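Local coordinates for protein formate dehydrogenase (Staphylococcus aureus, PDB 6TTB) that catalyses the NAD-dependent oxidation of formate, probably to carbon dioxide, with reduction of the cofactor to NADH, at residues M33-G45 / H83-P97. Numbering follows the deposited sequence.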
loop_
_atom_site.group_PDB
_atom_site.type_symbol
_atom_site.label_atom_id
_atom_site.label_comp_id
_atom_site.label_asym_id
_atom_site.label_seq_id
_atom_site.Cartn_x
_atom_site.Cartn_y
_atom_site.Cartn_z
ATOM N N MET A 33 36.056 17.571 22.495
ATOM C CA MET A 33 35.384 17.767 21.167
ATOM C C MET A 33 33.936 18.139 21.391
ATOM O O MET A 33 33.319 17.635 22.320
ATOM C CB MET A 33 35.409 16.475 20.373
ATOM C CG MET A 33 36.758 16.149 19.937
ATOM S SD MET A 33 36.747 15.752 18.214
ATOM C CE MET A 33 38.087 14.545 18.172
ATOM N N LYS A 34 33.427 19.067 20.569
ATOM C CA LYS A 34 32.060 19.554 20.724
ATOM C C LYS A 34 31.228 19.058 19.557
ATOM O O LYS A 34 31.630 19.207 18.414
ATOM C CB LYS A 34 32.025 21.065 20.863
ATOM C CG LYS A 34 30.661 21.719 20.800
ATOM C CD LYS A 34 30.752 22.980 19.996
ATOM C CE LYS A 34 29.664 23.966 20.313
ATOM N NZ LYS A 34 30.218 25.138 21.007
ATOM N N ILE A 35 30.132 18.375 19.885
ATOM C CA ILE A 35 29.290 17.645 18.953
ATOM C C ILE A 35 27.934 18.320 18.916
ATOM O O ILE A 35 27.251 18.384 19.927
ATOM C CB ILE A 35 29.078 16.167 19.394
ATOM C CG1 ILE A 35 30.317 15.278 19.214
ATOM C CG2 ILE A 35 27.916 15.594 18.595
ATOM C CD1 ILE A 35 31.588 15.872 19.708
ATOM N N VAL A 36 27.506 18.704 17.731
ATOM C CA VAL A 36 26.230 19.392 17.601
ATOM C C VAL A 36 25.271 18.491 16.846
ATOM O O VAL A 36 25.660 17.850 15.821
ATOM C CB VAL A 36 26.369 20.733 16.879
ATOM C CG1 VAL A 36 25.329 21.695 17.323
ATOM C CG2 VAL A 36 27.711 21.338 17.087
ATOM N N ALA A 37 24.020 18.435 17.345
ATOM C CA ALA A 37 23.041 17.588 16.688
ATOM C C ALA A 37 21.772 18.384 16.389
ATOM O O ALA A 37 21.386 19.266 17.199
ATOM C CB ALA A 37 22.778 16.373 17.527
ATOM N N LEU A 38 21.184 18.130 15.193
ATOM C CA LEU A 38 19.860 18.605 14.921
ATOM C C LEU A 38 18.918 17.442 14.654
ATOM O O LEU A 38 19.100 16.615 13.749
ATOM C CB LEU A 38 19.832 19.605 13.780
ATOM C CG LEU A 38 18.411 20.081 13.459
ATOM C CD1 LEU A 38 17.931 21.140 14.486
ATOM C CD2 LEU A 38 18.301 20.599 12.032
ATOM N N PHE A 39 17.856 17.431 15.436
ATOM C CA PHE A 39 16.919 16.354 15.440
ATOM C C PHE A 39 15.518 16.930 15.496
ATOM O O PHE A 39 15.310 18.033 15.998
ATOM C CB PHE A 39 17.182 15.539 16.667
ATOM C CG PHE A 39 18.456 14.760 16.600
ATOM C CD1 PHE A 39 18.848 14.145 15.440
ATOM C CD2 PHE A 39 19.162 14.476 17.754
ATOM C CE1 PHE A 39 19.925 13.272 15.431
ATOM C CE2 PHE A 39 20.280 13.653 17.731
ATOM C CZ PHE A 39 20.645 13.043 16.576
ATOM N N PRO A 40 14.507 16.177 15.042
ATOM C CA PRO A 40 13.116 16.642 15.193
ATOM C C PRO A 40 12.789 16.908 16.670
ATOM O O PRO A 40 13.398 16.309 17.586
ATOM C CB PRO A 40 12.265 15.487 14.667
ATOM C CG PRO A 40 13.275 14.525 13.923
ATOM C CD PRO A 40 14.647 14.795 14.524
ATOM N N GLU A 41 11.901 17.875 16.894
ATOM C CA GLU A 41 11.466 18.297 18.222
ATOM C C GLU A 41 10.635 17.188 18.888
ATOM O O GLU A 41 9.740 16.645 18.270
ATOM C CB GLU A 41 10.629 19.566 18.092
ATOM C CG GLU A 41 10.549 20.351 19.382
ATOM C CD GLU A 41 11.669 21.363 19.478
ATOM O OE1 GLU A 41 12.376 21.585 18.428
ATOM O OE2 GLU A 41 11.854 21.927 20.585
ATOM N N ALA A 42 10.957 16.834 20.132
ATOM C CA ALA A 42 10.182 15.817 20.843
ATOM C C ALA A 42 8.799 16.378 21.140
ATOM O O ALA A 42 8.668 17.550 21.325
ATOM C CB ALA A 42 10.880 15.384 22.135
ATOM N N VAL A 43 7.790 15.510 21.258
ATOM C CA VAL A 43 6.444 15.947 21.565
ATOM C C VAL A 43 5.939 15.132 22.756
ATOM O O VAL A 43 6.344 13.985 22.899
ATOM C CB VAL A 43 5.558 15.801 20.318
ATOM C CG1 VAL A 43 4.371 16.768 20.357
ATOM C CG2 VAL A 43 6.381 15.952 18.992
ATOM N N GLU A 44 5.205 15.789 23.690
ATOM C CA GLU A 44 4.692 15.183 24.926
ATOM C C GLU A 44 3.819 13.997 24.530
ATOM O O GLU A 44 3.044 14.083 23.565
ATOM C CB GLU A 44 3.822 16.198 25.698
ATOM N N GLY A 45 3.983 12.868 25.228
ATOM C CA GLY A 45 3.300 11.661 24.811
ATOM C C GLY A 45 4.177 10.781 23.906
ATOM O O GLY A 45 4.278 9.581 24.141
ATOM N N HIS A 83 27.214 28.032 16.617
ATOM C CA HIS A 83 27.977 26.857 17.013
ATOM C C HIS A 83 29.021 26.554 15.942
ATOM O O HIS A 83 30.052 25.882 16.179
ATOM C CB HIS A 83 27.031 25.700 17.329
ATOM C CG HIS A 83 26.395 25.815 18.679
ATOM N ND1 HIS A 83 27.116 25.592 19.865
ATOM C CD2 HIS A 83 25.128 26.131 19.061
ATOM C CE1 HIS A 83 26.325 25.791 20.907
ATOM N NE2 HIS A 83 25.098 26.128 20.438
ATOM N N LEU A 84 28.776 27.135 14.781
ATOM C CA LEU A 84 29.643 26.996 13.652
ATOM C C LEU A 84 31.110 27.284 14.041
ATOM O O LEU A 84 32.042 26.677 13.469
ATOM C CB LEU A 84 29.103 28.027 12.677
ATOM C CG LEU A 84 28.461 27.477 11.413
ATOM C CD1 LEU A 84 28.085 26.002 11.547
ATOM C CD2 LEU A 84 27.306 28.327 10.990
ATOM N N PRO A 85 31.392 28.339 14.890
ATOM C CA PRO A 85 32.773 28.689 15.256
ATOM C C PRO A 85 33.543 27.586 15.938
ATOM O O PRO A 85 34.775 27.672 16.027
ATOM C CB PRO A 85 32.626 29.862 16.228
ATOM C CG PRO A 85 31.362 30.528 15.745
ATOM C CD PRO A 85 30.440 29.386 15.329
ATOM N N ASP A 86 32.826 26.564 16.454
ATOM C CA ASP A 86 33.482 25.653 17.379
ATOM C C ASP A 86 32.964 24.224 17.261
ATOM O O ASP A 86 33.623 23.292 17.686
ATOM C CB ASP A 86 33.563 26.206 18.799
ATOM C CG ASP A 86 32.320 26.968 19.236
ATOM O OD1 ASP A 86 31.350 27.006 18.432
ATOM O OD2 ASP A 86 32.302 27.467 20.408
ATOM N N MET A 87 31.872 24.021 16.571
ATOM C CA MET A 87 31.467 22.639 16.438
ATOM C C MET A 87 32.594 21.810 15.804
ATOM O O MET A 87 33.226 22.235 14.846
ATOM C CB MET A 87 30.178 22.522 15.644
ATOM C CG MET A 87 30.326 22.818 14.217
ATOM S SD MET A 87 28.699 22.746 13.360
ATOM C CE MET A 87 29.341 22.538 11.706
ATOM N N ASP A 88 32.853 20.630 16.381
ATOM C CA ASP A 88 33.863 19.690 15.887
ATOM C C ASP A 88 33.206 18.686 14.933
ATOM O O ASP A 88 33.836 18.172 14.007
ATOM C CB ASP A 88 34.451 18.890 17.038
ATOM C CG ASP A 88 35.533 19.625 17.789
ATOM O OD1 ASP A 88 35.197 20.388 18.755
ATOM O OD2 ASP A 88 36.685 19.408 17.446
ATOM N N VAL A 89 31.931 18.401 15.189
ATOM C CA VAL A 89 31.201 17.369 14.474
ATOM C C VAL A 89 29.739 17.782 14.431
ATOM O O VAL A 89 29.144 18.131 15.468
ATOM C CB VAL A 89 31.326 15.989 15.163
ATOM C CG1 VAL A 89 30.395 14.993 14.508
ATOM C CG2 VAL A 89 32.762 15.461 15.209
ATOM N N ILE A 90 29.160 17.750 13.233
ATOM C CA ILE A 90 27.745 18.026 13.114
ATOM C C ILE A 90 27.016 16.704 12.818
ATOM O O ILE A 90 27.589 15.765 12.195
ATOM C CB ILE A 90 27.501 19.061 12.020
ATOM C CG1 ILE A 90 26.022 19.439 11.907
ATOM C CG2 ILE A 90 28.089 18.585 10.674
ATOM C CD1 ILE A 90 25.545 20.393 13.000
ATOM N N ILE A 91 25.755 16.634 13.290
ATOM C CA ILE A 91 24.978 15.427 13.119
ATOM C C ILE A 91 23.535 15.777 12.775
ATOM O O ILE A 91 22.916 16.588 13.458
ATOM C CB ILE A 91 25.076 14.550 14.376
ATOM C CG1 ILE A 91 26.525 14.065 14.607
ATOM C CG2 ILE A 91 24.168 13.378 14.194
ATOM C CD1 ILE A 91 26.762 13.300 15.955
ATOM N N SER A 92 22.993 15.131 11.747
ATOM C CA SER A 92 21.558 15.242 11.475
ATOM C C SER A 92 21.086 14.080 10.601
ATOM O O SER A 92 21.908 13.323 10.089
ATOM C CB SER A 92 21.211 16.550 10.815
ATOM O OG SER A 92 21.674 16.536 9.487
ATOM N N ALA A 93 19.750 13.984 10.423
ATOM C CA ALA A 93 19.128 12.957 9.611
ATOM C C ALA A 93 18.592 13.577 8.331
ATOM O O ALA A 93 18.193 14.740 8.305
ATOM C CB ALA A 93 18.029 12.335 10.392
ATOM N N PRO A 94 18.494 12.809 7.242
ATOM C CA PRO A 94 18.004 13.350 5.976
ATOM C C PRO A 94 16.538 13.795 6.074
ATOM O O PRO A 94 16.084 14.691 5.333
ATOM C CB PRO A 94 18.112 12.205 4.944
ATOM C CG PRO A 94 18.805 11.035 5.710
ATOM C CD PRO A 94 18.816 11.387 7.188
ATOM N N PHE A 95 15.810 13.159 7.018
ATOM C CA PHE A 95 14.420 13.440 7.272
ATOM C C PHE A 95 14.252 14.864 7.810
ATOM O O PHE A 95 13.158 15.420 7.796
ATOM C CB PHE A 95 13.860 12.382 8.204
ATOM C CG PHE A 95 14.475 11.018 8.065
ATOM C CD1 PHE A 95 14.272 10.235 6.915
ATOM C CD2 PHE A 95 15.167 10.449 9.135
ATOM C CE1 PHE A 95 14.790 8.942 6.838
ATOM C CE2 PHE A 95 15.720 9.173 9.030
ATOM C CZ PHE A 95 15.519 8.427 7.890
ATOM N N TYR A 96 15.336 15.465 8.259
ATOM C CA TYR A 96 15.236 16.719 8.986
ATOM C C TYR A 96 16.643 17.314 9.089
ATOM O O TYR A 96 17.304 17.200 10.136
ATOM C CB TYR A 96 14.535 16.479 10.339
ATOM C CG TYR A 96 14.181 17.715 11.122
ATOM C CD1 TYR A 96 15.111 18.307 11.934
ATOM C CD2 TYR A 96 12.919 18.298 11.058
ATOM C CE1 TYR A 96 14.790 19.397 12.719
ATOM C CE2 TYR A 96 12.593 19.433 11.794
ATOM C CZ TYR A 96 13.541 19.973 12.635
ATOM O OH TYR A 96 13.308 21.098 13.377
ATOM N N PRO A 97 17.195 17.806 7.964
ATOM C CA PRO A 97 18.634 17.985 7.841
ATOM C C PRO A 97 19.106 19.360 8.255
ATOM O O PRO A 97 18.406 20.372 8.102
ATOM C CB PRO A 97 18.933 17.718 6.360
ATOM C CG PRO A 97 17.616 18.112 5.661
ATOM C CD PRO A 97 16.504 18.061 6.714
#
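Val36 and Leu38 pair with the strand at Val89-Ser92 through two nearly straight backbone bonds, Val36 N to Val89 O at 2.9 Å and Leu38 N to Ile91 O at 2.9 Å. The axes of segments 34-38 and 89-92 come within 4.7 Å and lie only 20° from parallel. The bonds in the other direction are weak: Ile91 N to Val36 O is strongly bent, and Val89 N to Lys34 O is long as well as bent. Ile35 and Ala37 meet Val89 and Ile91 on one face, where Ile35 CG2 touches Ile91 CD1 at 3.7 Å; Ile91 CG2, set anti to the Ile91 backbone N, reaches Phe39 CZ. On the other face, Ile90 CD1 lies against Val36 CB.

Near the N-terminal end of the pairing, Asp88 is bound twice to Lys34: its N donates to Lys34 O, and its OD1 accepts from Lys34 N at 2.9 Å, met from well above the carboxylate plane. OD2 bridges to Lys112. The Lys34 chain leaves with CG anti to its own N (chi1 170°), passes CD over Met87 CA, and brings NZ to Asp86 OD2 in a 3.2 Å salt bridge, while the ring of His83 meets CE with its edge.

At the other end, Leu38 CG packs on the edge of the Tyr96 ring, and Pro40 CA sits over the ring's centre, 4.0 Å away and 9° off the normal, as a CH-pi contact. Tyr96 closes a type I turn from Ala93 that contains Phe95, which touches NAD and whose O bonds Trp174 of the second subunit. Strand 69-73 flanks 34-38, and 113-116 flanks 89-92. The strand order 2-1-3-4-5 is that of the flavodoxin-like catalytic domain of D-2-hydroxyacid dehydrogenases, its turn after strand 89-92 facing the cofactor cleft.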